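Local coordinates for arabinogalactan endo-1,4-beta-galactosidase (Ignisphaera aggregans, PDB 7OSK), which probably hydrolyses internal beta-1,4-galactosidic linkages of arabinogalactan through its family 53 glycoside hydrolase catalytic domain, which carries a bound calcium ion, at residues P37-N41 with I324-A328; P47-I51 with V88-R92; P106-G110 with G363-G367. One frame throughout, in Å; residues are numbered along the deposited sequence.

Contact 1: P37-N41 with I324-A328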
ATOM      1  N   PRO A  37      10.316  22.469 -10.930  1.00 51.54           N
ATOM      2  CA  PRO A  37      11.734  22.485 -11.311  1.00 47.35           C
ATOM      3  C   PRO A  37      12.413  21.133 -11.062  1.00 48.08           C
ATOM      4  O   PRO A  37      13.524  21.070 -10.530  1.00 46.10           O
ATOM      5  CB  PRO A  37      12.316  23.590 -10.420  1.00 44.65           C
ATOM      6  CG  PRO A  37      11.429  23.616  -9.223  1.00 44.73           C
ATOM      7  CD  PRO A  37      10.055  23.285  -9.729  1.00 46.54           C
ATOM      8  N   VAL A  38      11.736  20.060 -11.462  1.00 40.79           N
ATOM      9  CA  VAL A  38      12.223  18.704 -11.228  1.00 35.51           C
ATOM     10  C   VAL A  38      12.790  18.074 -12.498  1.00 33.00           C
ATOM     11  O   VAL A  38      12.071  17.871 -13.476  1.00 32.74           O
ATOM     12  CB  VAL A  38      11.099  17.803 -10.681  1.00 35.94           C
ATOM     13  CG1 VAL A  38      11.562  16.350 -10.586  1.00 33.63           C
ATOM     14  CG2 VAL A  38      10.637  18.306  -9.322  1.00 36.68           C
ATOM     15  N   ILE A  39      14.080  17.754 -12.462  1.00 32.11           N
ATOM     16  CA  ILE A  39      14.740  17.067 -13.565  1.00 28.71           C
ATOM     17  C   ILE A  39      14.585  15.562 -13.375  1.00 30.79           C
ATOM     18  O   ILE A  39      14.699  15.053 -12.260  1.00 31.39           O
ATOM     19  CB  ILE A  39      16.239  17.437 -13.660  1.00 29.49           C
ATOM     20  CG1 ILE A  39      16.405  18.906 -14.062  1.00 31.03           C
ATOM     21  CG2 ILE A  39      16.962  16.554 -14.673  1.00 29.93           C
ATOM     22  CD1 ILE A  39      16.390  19.875 -12.896  1.00 35.25           C
ATOM     23  N   ILE A  40      14.331  14.855 -14.469  1.00 30.43           N
ATOM     24  CA  ILE A  40      14.087  13.421 -14.409  1.00 31.82           C
ATOM     25  C   ILE A  40      14.427  12.751 -15.736  1.00 35.29           C
ATOM     26  O   ILE A  40      14.084  13.259 -16.806  1.00 38.09           O
ATOM     27  CB  ILE A  40      12.614  13.118 -14.043  1.00 32.04           C
ATOM     28  CG1 ILE A  40      12.293  11.637 -14.272  1.00 33.18           C
ATOM     29  CG2 ILE A  40      11.665  14.000 -14.852  1.00 32.04           C
ATOM     30  CD1 ILE A  40      10.926  11.231 -13.789  1.00 32.09           C
ATOM     31  N   ASN A  41      15.102  11.610 -15.658  1.00 34.45           N
ATOM     32  CA  ASN A  41      15.417  10.822 -16.841  1.00 33.82           C
ATOM     33  C   ASN A  41      14.271   9.876 -17.192  1.00 33.83           C
ATOM     34  O   ASN A  41      13.651   9.300 -16.302  1.00 34.46           O
ATOM     35  CB  ASN A  41      16.703  10.027 -16.623  1.00 36.26           C
ATOM     36  CG  ASN A  41      17.907  10.686 -17.260  1.00 39.16           C
ATOM     37  OD1 ASN A  41      18.369  10.261 -18.321  1.00 39.92           O
ATOM     38  ND2 ASN A  41      18.421  11.731 -16.620  1.00 36.41           N
ATOM     39  N   ILE A 324      12.359  17.828  -3.016  1.00 25.70           N
ATOM     40  CA  ILE A 324      11.348  17.429  -3.982  1.00 28.03           C
ATOM     41  C   ILE A 324      12.019  16.703  -5.143  1.00 27.48           C
ATOM     42  O   ILE A 324      11.488  15.724  -5.664  1.00 28.57           O
ATOM     43  CB  ILE A 324      10.546  18.640  -4.498  1.00 35.62           C
ATOM     44  CG1 ILE A 324       9.923  19.394  -3.316  1.00 29.96           C
ATOM     45  CG2 ILE A 324       9.477  18.182  -5.485  1.00 32.02           C
ATOM     46  CD1 ILE A 324       9.059  20.584  -3.700  1.00 30.17           C
ATOM     47  N   GLN A 325      13.192  17.187  -5.538  1.00 28.90           N
ATOM     48  CA  GLN A 325      13.997  16.522  -6.561  1.00 27.72           C
ATOM     49  C   GLN A 325      14.491  15.167  -6.062  1.00 27.61           C
ATOM     50  O   GLN A 325      14.465  14.177  -6.795  1.00 27.40           O
ATOM     51  CB  GLN A 325      15.189  17.396  -6.960  1.00 28.19           C
ATOM     52  CG  GLN A 325      16.079  16.792  -8.041  1.00 25.94           C
ATOM     53  CD  GLN A 325      15.398  16.740  -9.392  1.00 29.61           C
ATOM     54  OE1 GLN A 325      15.277  17.755 -10.077  1.00 30.55           O
ATOM     55  NE2 GLN A 325      14.948  15.552  -9.785  1.00 29.41           N
ATOM     56  N   GLY A 326      14.954  15.135  -4.816  1.00 26.20           N
ATOM     57  CA  GLY A 326      15.482  13.919  -4.229  1.00 25.10           C
ATOM     58  C   GLY A 326      14.419  12.850  -4.101  1.00 27.34           C
ATOM     59  O   GLY A 326      14.706  11.658  -4.217  1.00 28.73           O
ATOM     60  N   GLN A 327      13.185  13.281  -3.857  1.00 25.58           N
ATOM     61  CA  GLN A 327      12.048  12.373  -3.787  1.00 24.67           C
ATOM     62  C   GLN A 327      11.769  11.784  -5.163  1.00 24.94           C
ATOM     63  O   GLN A 327      11.600  10.576  -5.314  1.00 22.81           O
ATOM     64  CB  GLN A 327      10.807  13.102  -3.261  1.00 27.07           C
ATOM     65  CG  GLN A 327       9.554  12.231  -3.172  1.00 23.85           C
ATOM     66  CD  GLN A 327       8.305  13.022  -2.823  1.00 23.02           C
ATOM     67  OE1 GLN A 327       8.023  14.060  -3.422  1.00 22.18           O
ATOM     68  NE2 GLN A 327       7.547  12.529  -1.850  1.00 23.97           N
ATOM     69  N   ALA A 328      11.726  12.656  -6.164  1.00 26.29           N
ATOM     70  CA  ALA A 328      11.418  12.249  -7.527  1.00 24.76           C
ATOM     71  C   ALA A 328      12.511  11.344  -8.087  1.00 26.24           C
ATOM     72  O   ALA A 328      12.225  10.361  -8.773  1.00 25.71           O
ATOM     73  CB  ALA A 328      11.237  13.471  -8.413  1.00 25.55           C
TER

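Contact 2: P47-I51 with V88-R92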
ATOM      1  N   PRO A  47       6.646  -0.107 -20.062  1.00 27.50           N
ATOM      2  CA  PRO A  47       5.293  -0.328 -20.602  1.00 28.53           C
ATOM      3  C   PRO A  47       4.290   0.746 -20.181  1.00 30.37           C
ATOM      4  O   PRO A  47       4.394   1.277 -19.077  1.00 31.29           O
ATOM      5  CB  PRO A  47       4.898  -1.687 -20.015  1.00 27.99           C
ATOM      6  CG  PRO A  47       6.179  -2.365 -19.719  1.00 27.33           C
ATOM      7  CD  PRO A  47       7.125  -1.284 -19.312  1.00 27.35           C
ATOM      8  N   VAL A  48       3.327   1.048 -21.050  1.00 28.20           N
ATOM      9  CA  VAL A  48       2.329   2.079 -20.763  1.00 26.68           C
ATOM     10  C   VAL A  48       1.292   1.614 -19.738  1.00 27.81           C
ATOM     11  O   VAL A  48       0.555   2.432 -19.185  1.00 28.02           O
ATOM     12  CB  VAL A  48       1.592   2.530 -22.046  1.00 25.54           C
ATOM     13  CG1 VAL A  48       2.541   3.278 -22.973  1.00 25.15           C
ATOM     14  CG2 VAL A  48       0.958   1.340 -22.764  1.00 26.85           C
ATOM     15  N   ASP A  49       1.242   0.308 -19.489  1.00 28.71           N
ATOM     16  CA  ASP A  49       0.303  -0.267 -18.524  1.00 28.95           C
ATOM     17  C   ASP A  49       1.006  -0.628 -17.213  1.00 28.58           C
ATOM     18  O   ASP A  49       0.463  -1.355 -16.380  1.00 27.30           O
ATOM     19  CB  ASP A  49      -0.378  -1.503 -19.118  1.00 32.95           C
ATOM     20  CG  ASP A  49       0.616  -2.543 -19.601  1.00 40.28           C
ATOM     21  OD1 ASP A  49       1.755  -2.162 -19.951  1.00 33.17           O
ATOM     22  OD2 ASP A  49       0.257  -3.740 -19.634  1.00 38.51           O
ATOM     23  N   PHE A  50       2.219  -0.110 -17.046  1.00 28.65           N
ATOM     24  CA  PHE A  50       3.007  -0.303 -15.830  1.00 27.02           C
ATOM     25  C   PHE A  50       2.280   0.311 -14.634  1.00 25.85           C
ATOM     26  O   PHE A  50       1.738   1.409 -14.739  1.00 26.06           O
ATOM     27  CB  PHE A  50       4.389   0.330 -16.015  1.00 25.79           C
ATOM     28  CG  PHE A  50       5.413  -0.103 -15.007  1.00 25.56           C
ATOM     29  CD1 PHE A  50       6.035  -1.334 -15.117  1.00 27.06           C
ATOM     30  CD2 PHE A  50       5.778   0.732 -13.968  1.00 25.73           C
ATOM     31  CE1 PHE A  50       6.987  -1.728 -14.198  1.00 25.02           C
ATOM     32  CE2 PHE A  50       6.730   0.342 -13.049  1.00 22.78           C
ATOM     33  CZ  PHE A  50       7.336  -0.888 -13.167  1.00 23.18           C
ATOM     34  N   ILE A  51       2.257  -0.391 -13.501  1.00 23.05           N
ATOM     35  CA  ILE A  51       1.540   0.112 -12.331  1.00 21.98           C
ATOM     36  C   ILE A  51       2.305   1.265 -11.697  1.00 21.45           C
ATOM     37  O   ILE A  51       3.307   1.066 -11.012  1.00 21.52           O
ATOM     38  CB  ILE A  51       1.289  -0.995 -11.275  1.00 21.92           C
ATOM     39  CG1 ILE A  51       0.349  -2.055 -11.847  1.00 23.42           C
ATOM     40  CG2 ILE A  51       0.702  -0.399  -9.981  1.00 20.90           C
ATOM     41  CD1 ILE A  51       0.004  -3.171 -10.884  1.00 24.39           C
ATOM     42  N   VAL A  88      -0.567   8.834 -12.581  1.00 22.88           N
ATOM     43  CA  VAL A  88      -0.982   7.741 -11.709  1.00 22.56           C
ATOM     44  C   VAL A  88      -2.158   6.989 -12.326  1.00 20.97           C
ATOM     45  O   VAL A  88      -3.152   7.599 -12.712  1.00 24.46           O
ATOM     46  CB  VAL A  88      -1.367   8.254 -10.306  1.00 22.08           C
ATOM     47  CG1 VAL A  88      -1.898   7.120  -9.436  1.00 20.25           C
ATOM     48  CG2 VAL A  88      -0.170   8.916  -9.637  1.00 23.50           C
ATOM     49  N   ASN A  89      -2.041   5.664 -12.407  1.00 20.17           N
ATOM     50  CA  ASN A  89      -3.067   4.832 -13.038  1.00 23.09           C
ATOM     51  C   ASN A  89      -3.678   3.792 -12.105  1.00 22.49           C
ATOM     52  O   ASN A  89      -4.674   3.156 -12.453  1.00 21.90           O
ATOM     53  CB  ASN A  89      -2.486   4.122 -14.261  1.00 22.62           C
ATOM     54  CG  ASN A  89      -1.192   3.398 -13.954  1.00 21.02           C
ATOM     55  OD1 ASN A  89      -0.795   3.282 -12.796  1.00 21.49           O
ATOM     56  ND2 ASN A  89      -0.531   2.900 -14.993  1.00 24.72           N
ATOM     57  N   TRP A  90      -3.077   3.616 -10.931  1.00 20.92           N
ATOM     58  CA  TRP A  90      -3.569   2.653  -9.948  1.00 21.92           C
ATOM     59  C   TRP A  90      -3.778   3.296  -8.583  1.00 21.52           C
ATOM     60  O   TRP A  90      -3.079   4.243  -8.216  1.00 21.37           O
ATOM     61  CB  TRP A  90      -2.599   1.478  -9.814  1.00 21.51           C
ATOM     62  CG  TRP A  90      -2.807   0.404 -10.826  1.00 19.63           C
ATOM     63  CD1 TRP A  90      -2.451   0.436 -12.141  1.00 21.94           C
ATOM     64  CD2 TRP A  90      -3.411  -0.876 -10.604  1.00 19.91           C
ATOM     65  NE1 TRP A  90      -2.801  -0.744 -12.755  1.00 21.81           N
ATOM     66  CE2 TRP A  90      -3.391  -1.566 -11.832  1.00 20.79           C
ATOM     67  CE3 TRP A  90      -3.967  -1.504  -9.486  1.00 22.62           C
ATOM     68  CZ2 TRP A  90      -3.908  -2.853 -11.973  1.00 22.59           C
ATOM     69  CZ3 TRP A  90      -4.480  -2.783  -9.629  1.00 23.57           C
ATOM     70  CH2 TRP A  90      -4.446  -3.443 -10.863  1.00 21.46           C
ATOM     71  N   ILE A  91      -4.745   2.762  -7.843  1.00 19.81           N
ATOM     72  CA  ILE A  91      -5.065   3.227  -6.499  1.00 20.14           C
ATOM     73  C   ILE A  91      -5.018   2.056  -5.525  1.00 20.89           C
ATOM     74  O   ILE A  91      -5.629   1.012  -5.765  1.00 20.73           O
ATOM     75  CB  ILE A  91      -6.464   3.887  -6.441  1.00 20.93           C
ATOM     76  CG1 ILE A  91      -6.568   5.038  -7.449  1.00 23.05           C
ATOM     77  CG2 ILE A  91      -6.770   4.382  -5.032  1.00 21.06           C
ATOM     78  CD1 ILE A  91      -5.616   6.195  -7.183  1.00 22.59           C
ATOM     79  N   ARG A  92      -4.290   2.236  -4.428  1.00 19.97           N
ATOM     80  CA  ARG A  92      -4.204   1.220  -3.383  1.00 19.77           C
ATOM     81  C   ARG A  92      -4.896   1.714  -2.120  1.00 17.78           C
ATOM     82  O   ARG A  92      -4.644   2.825  -1.659  1.00 17.53           O
ATOM     83  CB  ARG A  92      -2.745   0.869  -3.091  1.00 19.69           C
ATOM     84  CG  ARG A  92      -2.549  -0.189  -2.017  1.00 18.51           C
ATOM     85  CD  ARG A  92      -1.080  -0.562  -1.887  1.00 20.13           C
ATOM     86  NE  ARG A  92      -0.849  -1.594  -0.873  1.00 21.73           N
ATOM     87  CZ  ARG A  92      -0.490  -1.354   0.385  1.00 17.33           C
ATOM     88  NH1 ARG A  92      -0.315  -0.111   0.816  1.00 18.32           N
ATOM     89  NH2 ARG A  92      -0.303  -2.364   1.222  1.00 17.32           N
TER
HETATM   90  O   HOH W   1      -1.883  -0.880 -15.588  1.00 22.47           O

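Contact 3: P106-G110 with G363-G367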
ATOM      1  N   PRO A 106     -14.034   6.660  16.309  1.00 20.21           N
ATOM      2  CA  PRO A 106     -13.053   6.117  15.359  1.00 19.52           C
ATOM      3  C   PRO A 106     -11.627   6.058  15.910  1.00 19.48           C
ATOM      4  O   PRO A 106     -11.239   6.905  16.711  1.00 18.68           O
ATOM      5  CB  PRO A 106     -13.130   7.098  14.187  1.00 17.29           C
ATOM      6  CG  PRO A 106     -13.539   8.380  14.804  1.00 20.06           C
ATOM      7  CD  PRO A 106     -14.463   8.019  15.933  1.00 20.99           C
ATOM      8  N   TYR A 107     -10.859   5.065  15.468  1.00 18.32           N
ATOM      9  CA  TYR A 107      -9.471   4.908  15.890  1.00 16.86           C
ATOM     10  C   TYR A 107      -8.570   5.974  15.270  1.00 18.20           C
ATOM     11  O   TYR A 107      -7.652   6.479  15.921  1.00 18.31           O
ATOM     12  CB  TYR A 107      -8.949   3.513  15.516  1.00 18.13           C
ATOM     13  CG  TYR A 107      -9.507   2.366  16.340  1.00 18.45           C
ATOM     14  CD1 TYR A 107     -10.207   2.595  17.519  1.00 18.50           C
ATOM     15  CD2 TYR A 107      -9.319   1.048  15.940  1.00 17.61           C
ATOM     16  CE1 TYR A 107     -10.708   1.547  18.271  1.00 18.76           C
ATOM     17  CE2 TYR A 107      -9.817  -0.005  16.685  1.00 19.88           C
ATOM     18  CZ  TYR A 107     -10.510   0.249  17.849  1.00 20.25           C
ATOM     19  OH  TYR A 107     -11.005  -0.797  18.593  1.00 18.70           O
ATOM     20  N   GLY A 108      -8.836   6.306  14.009  1.00 16.24           N
ATOM     21  CA  GLY A 108      -8.032   7.268  13.274  1.00 17.35           C
ATOM     22  C   GLY A 108      -7.225   6.604  12.174  1.00 17.13           C
ATOM     23  O   GLY A 108      -7.556   5.510  11.719  1.00 16.44           O
ATOM     24  N   GLY A 109      -6.157   7.270  11.749  1.00 16.58           N
ATOM     25  CA  GLY A 109      -5.297   6.744  10.707  1.00 16.20           C
ATOM     26  C   GLY A 109      -6.036   6.577   9.396  1.00 18.34           C
ATOM     27  O   GLY A 109      -5.741   5.669   8.619  1.00 21.89           O
ATOM     28  N   GLY A 110      -7.000   7.460   9.154  1.00 19.98           N
ATOM     29  CA  GLY A 110      -7.788   7.431   7.935  1.00 19.11           C
ATOM     30  C   GLY A 110      -9.166   6.824   8.132  1.00 17.69           C
ATOM     31  O   GLY A 110     -10.065   7.062   7.329  1.00 16.47           O
ATOM     32  N   GLY A 363      -4.968  12.835  11.542  1.00 20.34           N
ATOM     33  CA  GLY A 363      -3.698  12.332  12.029  1.00 19.41           C
ATOM     34  C   GLY A 363      -3.602  10.827  11.875  1.00 19.93           C
ATOM     35  O   GLY A 363      -4.498  10.192  11.318  1.00 19.68           O
ATOM     36  N   TRP A 364      -2.509  10.256  12.371  1.00 19.74           N
ATOM     37  CA  TRP A 364      -2.293   8.814  12.306  1.00 21.18           C
ATOM     38  C   TRP A 364      -3.141   8.093  13.346  1.00 21.38           C
ATOM     39  O   TRP A 364      -3.281   6.869  13.318  1.00 20.70           O
ATOM     40  CB  TRP A 364      -0.819   8.486  12.531  1.00 21.95           C
ATOM     41  CG  TRP A 364      -0.449   8.445  13.981  1.00 23.49           C
ATOM     42  CD1 TRP A 364      -0.211   9.510  14.801  1.00 23.51           C
ATOM     43  CD2 TRP A 364      -0.279   7.274  14.788  1.00 23.97           C
ATOM     44  NE1 TRP A 364       0.095   9.074  16.069  1.00 22.79           N
ATOM     45  CE2 TRP A 364       0.061   7.705  16.085  1.00 23.22           C
ATOM     46  CE3 TRP A 364      -0.380   5.903  14.537  1.00 23.27           C
ATOM     47  CZ2 TRP A 364       0.300   6.814  17.124  1.00 22.18           C
ATOM     48  CZ3 TRP A 364      -0.141   5.023  15.573  1.00 23.41           C
ATOM     49  CH2 TRP A 364       0.193   5.483  16.848  1.00 21.03           C
ATOM     50  N   LYS A 365      -3.701   8.867  14.267  1.00 22.00           N
ATOM     51  CA  LYS A 365      -4.449   8.331  15.392  1.00 20.21           C
ATOM     52  C   LYS A 365      -5.428   9.392  15.862  1.00 18.74           C
ATOM     53  O   LYS A 365      -5.171  10.586  15.705  1.00 19.18           O
ATOM     54  CB  LYS A 365      -3.496   7.924  16.521  1.00 21.66           C
ATOM     55  CG  LYS A 365      -4.147   7.222  17.697  1.00 20.33           C
ATOM     56  CD  LYS A 365      -3.106   6.834  18.737  1.00 20.52           C
ATOM     57  CE  LYS A 365      -3.729   6.087  19.905  1.00 21.76           C
ATOM     58  NZ  LYS A 365      -2.710   5.630  20.888  1.00 22.14           N
ATOM     59  N   THR A 366      -6.555   8.967  16.420  1.00 18.53           N
ATOM     60  CA  THR A 366      -7.511   9.906  16.986  1.00 17.60           C
ATOM     61  C   THR A 366      -6.838  10.721  18.086  1.00 18.40           C
ATOM     62  O   THR A 366      -6.320  10.167  19.058  1.00 16.43           O
ATOM     63  CB  THR A 366      -8.746   9.183  17.552  1.00 18.24           C
ATOM     64  OG1 THR A 366      -9.473   8.572  16.479  1.00 18.32           O
ATOM     65  CG2 THR A 366      -9.661  10.156  18.287  1.00 17.32           C
ATOM     66  N   GLY A 367      -6.840  12.040  17.918  1.00 18.91           N
ATOM     67  CA  GLY A 367      -6.259  12.940  18.897  1.00 20.21           C
ATOM     68  C   GLY A 367      -4.834  13.354  18.575  1.00 19.59           C
ATOM     69  O   GLY A 367      -4.391  14.424  18.991  1.00 17.92           O
TER
HETATM   70  O   HOH W   2      -6.870   9.973  10.241  1.00 15.60           O

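Contact 1: P37-N41 with I324-A328
Q325 reaches from the first turn of helix 324-342 to the backbone of I39, and its side chain repays being followed outward. CB leaves the helix with CG anti to the backbone N (chi1 -179°), and these two carbons serve as the arm that spans the gap to the N-terminal segment. A bend at the next bond turns CD toward I39, where it faces both the N and the O of that residue. OE1 then accepts the backbone N-H: I39 N lies 2.7 Å from Q325 OE1, in the carbonyl plane and on a lone pair. On the other branch, NE2 donates to I39 O, again on a lone pair, although that oxygen sits 22° out of the amide plane of Q325.

One amide thus answers both polar groups of a single residue, much as a neighbouring strand would, in a segment that is not itself a strand. Helix 324-342 precedes the eighth strand of the TIM barrel, 346-352, so the pairing lays the extended chain ahead of the first strand against the barrel's helical outer layer. Beside the amide the contact is apolar. V38 CG1 packs 3.6 Å from A328 CB and equally near Q325 NE2, while V38 CG2 meets I324 CG2 at 4.0 Å, the two side chains crossing at about a right angle. I324 also rests on P386 and S387.

Contact 2: P47-I51 with V88-R92
I51 lies flat over the indole of W90, and this is the tight half of the contact. Its CG1, anti to the carbonyl carbon (chi1 -65°), is carried over the ring and stands 3.7 Å from the centroid of the five-membered ring of W90, only 17° off the ring normal, a CH-pi contact made over the face. The other carbons spread across the same ring system: I51 CG2 comes 3.7 Å from W90 CG, and CD1 continues over the middle of the indole. F350 of the eighth strand touches both side chains.

Beside this packing, N89 makes a straight polar link. Its ND2 donates to F50 O at 2.7 Å, with an angle of 173° at the hydrogen; the oxygen lies in the amide plane of N89, although the donor is tilted from the carbonyl plane of F50. OD1 accepts from R52 N, so the amide spans I51 by pairing with the residues before and after it, as a residue of a parallel strand does. Here the first two strands of the TIM barrel, 51-55 and 90-95, begin side by side at its N-terminal end.

Toward the type I turn P47-F50 the protein atoms draw apart and a water bridges them. In the plane of the indole, it accepts from W90 NE1 at 3.0 Å and donates to D49 O. V48 and D49 are exposed here, and the carboxylate of D49 leads away from the second strand.

Contact 3: P106-G110 with G363-G367
G363 O is gripped from the side of G109 and G110 by a water and by backbone groups. The water donates to G363 O at 2.6 Å and accepts from G110 N at 2.7 Å, so it bridges the two loops beside a direct but weak backbone bond. That bond runs from G109 N to the same G363 O, 3.4 Å long and bent to 132° at the hydrogen, and G109 CA contributes a CA-H...O contact.

Further along, one backbone bond is firmer: T366 N donates to Y107 O at 2.8 Å with an angle of 153°, the donor tilted from the carbonyl plane. The T366 side chain holds OG1 anti to its carbonyl carbon and beside its own backbone N (chi1 -66°), and from there the hydroxyl appears to turn to the preceding carbonyl, P106 O, as a donor; the modelled separation is very short, and at this resolution its exact value is doubtful.

The segments follow strands 90-95 and 346-352, so this is a loop-to-loop contact at the C-terminal mouth of the TIM barrel, the end where glycoside hydrolases of this fold carry their active sites. Much of the join is main chain: with no side chain on G108 or G109, the backbones close to 4.0 Å between G109 CA and W364 CA. The larger side chains leave the interface. Y107 turns its ring to W140 in an edge-to-face stack, while G108 O takes the indole N-H of W140, and G109 O a guanidinium N-H from R94 NH2. On the other loop, K365 CB lies 3.6 Å above the plane of the W364 indole, whose NE1 donates to E368 OE1. The indole also meets the ring of H305, a ligand of the bound calcium ion.

In the fold
The three contacts sample different levels of one TIM barrel. Contact 2 sits at the N-terminal end of the first two strands, and contact 3 joins loops at the opposite end; their centres are about 29 Å apart, on opposite sides of the chain's centre. Contact 1 lies on the outer flank, its centre about 20 Å from that of contact 2 and about 31 Å from that of contact 3. None touches another. Contact 3 alone approaches the calcium site: the nearest atoms of G363 and the calcium ion are about 9 Å apart, and the W364 side chain comes, at its nearest atoms, within about 4 Å of both the H305 side chain and a bound hexane-1,6-diol, probably from the crystallisation liquor. Contacts 1 and 2 both involve the chain leading into strand 51-55.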